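Local coordinates for protein anaphase-promoting complex subunit cut9 (Schizosaccharomyces pombe, PDB 2XPI) that forms part of the anaphase-promoting complex/cyclosome, a cell cycle-regulated E3 ubiquitin ligase, where its TPR repeats mediate homodimerization and bind hcn1, at residues Met491-Leu502 / Thr518-Leu529. Sequence-based numbering, arbitrary orientation.
Sequences MQTAINHFQNAL and TWANLGHAYRKL
The helical segment 491-502 runs nearly antiparallel to the helical segment 518-528, their axes 9.1 Å apart at closest approach and 157° between their N-to-C directions. F498 and L522 interlock as reciprocal knobs. The F498 ring enters a hole formed by T518, N521, L522 and A525, one face lying under N521 CB, 3.7 Å from the ring centroid, while A525 CB lies at its edge. In return L522 fits among I495, F498, Q499 and L502; with CG anti to the backbone N (chi1 -180°), its CD1 reaches F498 CB and its CD2 meets L502. At one end of the interface, L502 CD1 and T518 CG2 meet tip to tip at 3.5 Å, and L502 CG sits over a face of the W519 six-membered ring. Toward the other end, I495 CG1 packs 3.5 Å from A525 CB, I495 CD1 touches Y526 and L529, and M491 CE lies 3.5 Å from K528 CG. The single cross-helix hydrogen bond runs from Y526 OH to Q499 OE1 at 3.0 Å, the donor tilted 25° from the carbonyl plane. This pairs the second helix of TPR 12 with the first of TPR 13, the inter-repeat packing of a TPR superhelix. Apolar side chains dominate the seam, whereas both amide atoms of N521 bond to the backbone of another protein's chain, so one residue joins inter-repeat packing to partner binding.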
loop_
_atom_site.group_PDB
_atom_site.type_symbol
_atom_site.label_atom_id
_atom_site.label_comp_id
_atom_site.label_asym_id
_atom_site.label_seq_id
_atom_site.Cartn_x
_atom_site.Cartn_y
_atom_site.Cartn_z
ATOM N N MET A 491 -24.546 54.665 -21.951
ATOM C CA MET A 491 -24.962 53.823 -23.048
ATOM C C MET A 491 -23.865 53.707 -24.098
ATOM O O MET A 491 -23.619 52.624 -24.640
ATOM C CB MET A 491 -26.263 54.343 -23.642
ATOM C CG MET A 491 -27.398 54.283 -22.650
ATOM S SD MET A 491 -27.458 52.646 -21.903
ATOM C CE MET A 491 -28.416 52.942 -20.411
ATOM N N GLN A 492 -23.190 54.816 -24.370
ATOM C CA GLN A 492 -22.155 54.818 -25.390
ATOM C C GLN A 492 -21.087 53.777 -25.088
ATOM O O GLN A 492 -20.793 52.919 -25.930
ATOM C CB GLN A 492 -21.530 56.198 -25.546
ATOM C CG GLN A 492 -20.394 56.226 -26.551
ATOM C CD GLN A 492 -20.814 55.769 -27.945
ATOM O OE1 GLN A 492 -21.927 55.275 -28.148
ATOM N NE2 GLN A 492 -19.919 55.939 -28.917
ATOM N N THR A 493 -20.522 53.844 -23.886
ATOM C CA THR A 493 -19.540 52.856 -23.442
ATOM C C THR A 493 -20.109 51.420 -23.471
ATOM O O THR A 493 -19.487 50.503 -24.017
ATOM C CB THR A 493 -18.985 53.207 -22.048
ATOM O OG1 THR A 493 -18.369 54.505 -22.101
ATOM C CG2 THR A 493 -17.961 52.165 -21.579
ATOM N N ALA A 494 -21.301 51.229 -22.909
ATOM C CA ALA A 494 -21.981 49.942 -23.042
ATOM C C ALA A 494 -21.985 49.427 -24.484
ATOM O O ALA A 494 -21.659 48.280 -24.716
ATOM C CB ALA A 494 -23.395 50.006 -22.490
ATOM N N ILE A 495 -22.350 50.264 -25.455
ATOM C CA ILE A 495 -22.401 49.818 -26.849
ATOM C C ILE A 495 -21.023 49.390 -27.331
ATOM O O ILE A 495 -20.881 48.373 -28.017
ATOM C CB ILE A 495 -22.947 50.919 -27.777
ATOM C CG1 ILE A 495 -24.475 50.924 -27.748
ATOM C CG2 ILE A 495 -22.439 50.739 -29.204
ATOM C CD1 ILE A 495 -25.071 52.288 -27.999
ATOM N N ASN A 496 -20.004 50.164 -26.967
ATOM C CA ASN A 496 -18.639 49.844 -27.375
ATOM C C ASN A 496 -18.198 48.495 -26.817
ATOM O O ASN A 496 -17.591 47.681 -27.514
ATOM C CB ASN A 496 -17.669 50.948 -26.945
ATOM C CG ASN A 496 -18.023 52.307 -27.541
ATOM O OD1 ASN A 496 -17.712 53.344 -26.956
ATOM N ND2 ASN A 496 -18.671 52.309 -28.709
ATOM N N HIS A 497 -18.518 48.259 -25.552
ATOM C CA HIS A 497 -18.164 47.007 -24.916
ATOM C C HIS A 497 -18.894 45.827 -25.539
ATOM O O HIS A 497 -18.261 44.841 -25.910
ATOM C CB HIS A 497 -18.393 47.085 -23.413
ATOM C CG HIS A 497 -17.283 47.770 -22.684
ATOM N ND1 HIS A 497 -17.490 48.542 -21.561
ATOM C CD2 HIS A 497 -15.949 47.800 -22.921
ATOM C CE1 HIS A 497 -16.330 49.015 -21.135
ATOM N NE2 HIS A 497 -15.380 48.576 -21.940
ATOM N N PHE A 498 -20.212 45.921 -25.669
ATOM C CA PHE A 498 -20.968 44.885 -26.373
ATOM C C PHE A 498 -20.474 44.612 -27.788
ATOM O O PHE A 498 -20.371 43.452 -28.197
ATOM C CB PHE A 498 -22.446 45.222 -26.408
ATOM C CG PHE A 498 -23.050 45.346 -25.058
ATOM C CD1 PHE A 498 -22.703 44.460 -24.058
ATOM C CD2 PHE A 498 -23.951 46.348 -24.779
ATOM C CE1 PHE A 498 -23.253 44.564 -22.821
ATOM C CE2 PHE A 498 -24.501 46.453 -23.539
ATOM C CZ PHE A 498 -24.153 45.564 -22.558
ATOM N N GLN A 499 -20.179 45.667 -28.542
ATOM C CA GLN A 499 -19.715 45.486 -29.915
ATOM C C GLN A 499 -18.381 44.748 -29.956
ATOM O O GLN A 499 -18.087 44.027 -30.906
ATOM C CB GLN A 499 -19.621 46.822 -30.656
ATOM C CG GLN A 499 -20.925 47.276 -31.273
ATOM C CD GLN A 499 -20.896 48.741 -31.719
ATOM O OE1 GLN A 499 -21.829 49.215 -32.380
ATOM N NE2 GLN A 499 -19.829 49.461 -31.356
ATOM N N ASN A 500 -17.574 44.923 -28.917
ATOM C CA ASN A 500 -16.279 44.265 -28.867
ATOM C C ASN A 500 -16.327 42.829 -28.382
ATOM O O ASN A 500 -15.508 42.014 -28.793
ATOM C CB ASN A 500 -15.281 45.086 -28.067
ATOM C CG ASN A 500 -14.273 45.755 -28.956
ATOM O OD1 ASN A 500 -14.476 46.878 -29.414
ATOM N ND2 ASN A 500 -13.192 45.045 -29.251
ATOM N N ALA A 501 -17.280 42.520 -27.508
ATOM C CA ALA A 501 -17.539 41.135 -27.150
ATOM C C ALA A 501 -17.859 40.384 -28.435
ATOM O O ALA A 501 -17.215 39.395 -28.756
ATOM C CB ALA A 501 -18.707 41.040 -26.184
ATOM N N LEU A 502 -18.856 40.882 -29.172
ATOM C CA LEU A 502 -19.272 40.307 -30.456
ATOM C C LEU A 502 -18.123 40.121 -31.440
ATOM O O LEU A 502 -18.007 39.065 -32.070
ATOM C CB LEU A 502 -20.358 41.159 -31.100
ATOM C CG LEU A 502 -21.799 40.880 -30.656
ATOM C CD1 LEU A 502 -21.888 39.718 -29.648
ATOM C CD2 LEU A 502 -22.480 42.155 -30.130
ATOM N N THR A 518 -25.814 38.968 -25.262
ATOM C CA THR A 518 -25.006 40.123 -25.647
ATOM C C THR A 518 -25.667 40.931 -26.773
ATOM O O THR A 518 -25.735 42.154 -26.699
ATOM C CB THR A 518 -23.573 39.708 -26.027
ATOM O OG1 THR A 518 -22.959 39.122 -24.884
ATOM C CG2 THR A 518 -22.745 40.895 -26.456
ATOM N N TRP A 519 -26.164 40.241 -27.796
ATOM C CA TRP A 519 -26.874 40.890 -28.892
ATOM C C TRP A 519 -28.063 41.671 -28.361
ATOM O O TRP A 519 -28.236 42.847 -28.666
ATOM C CB TRP A 519 -27.362 39.853 -29.895
ATOM C CG TRP A 519 -26.341 39.473 -30.901
ATOM C CD1 TRP A 519 -25.691 38.277 -30.999
ATOM C CD2 TRP A 519 -25.828 40.300 -31.956
ATOM N NE1 TRP A 519 -24.815 38.305 -32.059
ATOM C CE2 TRP A 519 -24.886 39.532 -32.667
ATOM C CE3 TRP A 519 -26.085 41.612 -32.376
ATOM C CZ2 TRP A 519 -24.188 40.035 -33.772
ATOM C CZ3 TRP A 519 -25.395 42.109 -33.486
ATOM C CH2 TRP A 519 -24.456 41.318 -34.164
ATOM N N ALA A 520 -28.889 41.011 -27.557
ATOM C CA ALA A 520 -30.022 41.690 -26.956
ATOM C C ALA A 520 -29.501 42.813 -26.074
ATOM O O ALA A 520 -30.067 43.895 -26.082
ATOM C CB ALA A 520 -30.882 40.733 -26.174
ATOM N N ASN A 521 -28.412 42.581 -25.340
ATOM C CA ASN A 521 -27.807 43.667 -24.569
ATOM C C ASN A 521 -27.506 44.893 -25.436
ATOM O O ASN A 521 -27.861 46.016 -25.095
ATOM C CB ASN A 521 -26.524 43.220 -23.849
ATOM C CG ASN A 521 -26.797 42.308 -22.665
ATOM O OD1 ASN A 521 -27.943 42.128 -22.250
ATOM N ND2 ASN A 521 -25.737 41.727 -22.110
ATOM N N LEU A 522 -26.836 44.674 -26.553
ATOM C CA LEU A 522 -26.509 45.755 -27.462
ATOM C C LEU A 522 -27.799 46.429 -27.922
ATOM O O LEU A 522 -27.866 47.650 -28.036
ATOM C CB LEU A 522 -25.763 45.190 -28.657
ATOM C CG LEU A 522 -25.314 46.147 -29.742
ATOM C CD1 LEU A 522 -24.186 47.023 -29.235
ATOM C CD2 LEU A 522 -24.882 45.325 -30.954
ATOM N N GLY A 523 -28.830 45.625 -28.173
ATOM C CA GLY A 523 -30.143 46.151 -28.507
ATOM C C GLY A 523 -30.767 47.033 -27.436
ATOM O O GLY A 523 -31.466 47.991 -27.754
ATOM N N HIS A 524 -30.527 46.706 -26.165
ATOM C CA HIS A 524 -31.045 47.487 -25.036
ATOM C C HIS A 524 -30.291 48.804 -24.865
ATOM O O HIS A 524 -30.871 49.811 -24.482
ATOM C CB HIS A 524 -30.982 46.686 -23.732
ATOM C CG HIS A 524 -32.156 45.786 -23.516
ATOM N ND1 HIS A 524 -32.057 44.413 -23.534
ATOM C CD2 HIS A 524 -33.460 46.062 -23.288
ATOM C CE1 HIS A 524 -33.244 43.880 -23.322
ATOM N NE2 HIS A 524 -34.114 44.861 -23.163
ATOM N N ALA A 525 -28.992 48.794 -25.139
ATOM C CA ALA A 525 -28.224 50.026 -25.139
ATOM C C ALA A 525 -28.760 50.963 -26.216
ATOM O O ALA A 525 -28.854 52.161 -26.014
ATOM C CB ALA A 525 -26.747 49.735 -25.368
ATOM N N TYR A 526 -29.130 50.403 -27.358
ATOM C CA TYR A 526 -29.602 51.184 -28.495
ATOM C C TYR A 526 -30.966 51.825 -28.267
ATOM O O TYR A 526 -31.186 52.957 -28.689
ATOM C CB TYR A 526 -29.670 50.320 -29.752
ATOM C CG TYR A 526 -28.359 50.067 -30.480
ATOM C CD1 TYR A 526 -28.160 48.875 -31.175
ATOM C CD2 TYR A 526 -27.342 51.019 -30.505
ATOM C CE1 TYR A 526 -26.991 48.625 -31.861
ATOM C CE2 TYR A 526 -26.155 50.780 -31.205
ATOM C CZ TYR A 526 -25.990 49.569 -31.878
ATOM O OH TYR A 526 -24.823 49.280 -32.569
ATOM N N ARG A 527 -31.902 51.119 -27.636
ATOM C CA ARG A 527 -33.195 51.754 -27.385
ATOM C C ARG A 527 -33.045 52.880 -26.378
ATOM O O ARG A 527 -33.804 53.845 -26.398
ATOM C CB ARG A 527 -34.261 50.765 -26.925
ATOM C CG ARG A 527 -33.793 49.817 -25.870
ATOM C CD ARG A 527 -34.945 48.962 -25.379
ATOM N NE ARG A 527 -35.678 49.636 -24.317
ATOM C CZ ARG A 527 -35.334 49.585 -23.033
ATOM N NH1 ARG A 527 -34.263 48.890 -22.651
ATOM N NH2 ARG A 527 -36.060 50.240 -22.130
ATOM N N LYS A 528 -32.059 52.751 -25.494
ATOM C CA LYS A 528 -31.768 53.794 -24.519
ATOM C C LYS A 528 -31.314 55.057 -25.224
ATOM O O LYS A 528 -31.717 56.148 -24.856
ATOM C CB LYS A 528 -30.685 53.336 -23.557
ATOM C CG LYS A 528 -31.171 52.371 -22.504
ATOM C CD LYS A 528 -31.930 53.091 -21.406
ATOM C CE LYS A 528 -33.161 52.305 -21.072
ATOM N NZ LYS A 528 -33.824 51.920 -22.363
ATOM N N LEU A 529 -30.462 54.905 -26.232
ATOM C CA LEU A 529 -30.044 56.033 -27.038
ATOM C C LEU A 529 -31.086 56.344 -28.101
ATOM O O LEU A 529 -30.828 57.120 -29.013
ATOM C CB LEU A 529 -28.708 55.756 -27.707
ATOM C CG LEU A 529 -27.483 55.783 -26.808
ATOM C CD1 LEU A 529 -26.234 55.590 -27.642
ATOM C CD2 LEU A 529 -27.426 57.093 -26.061
#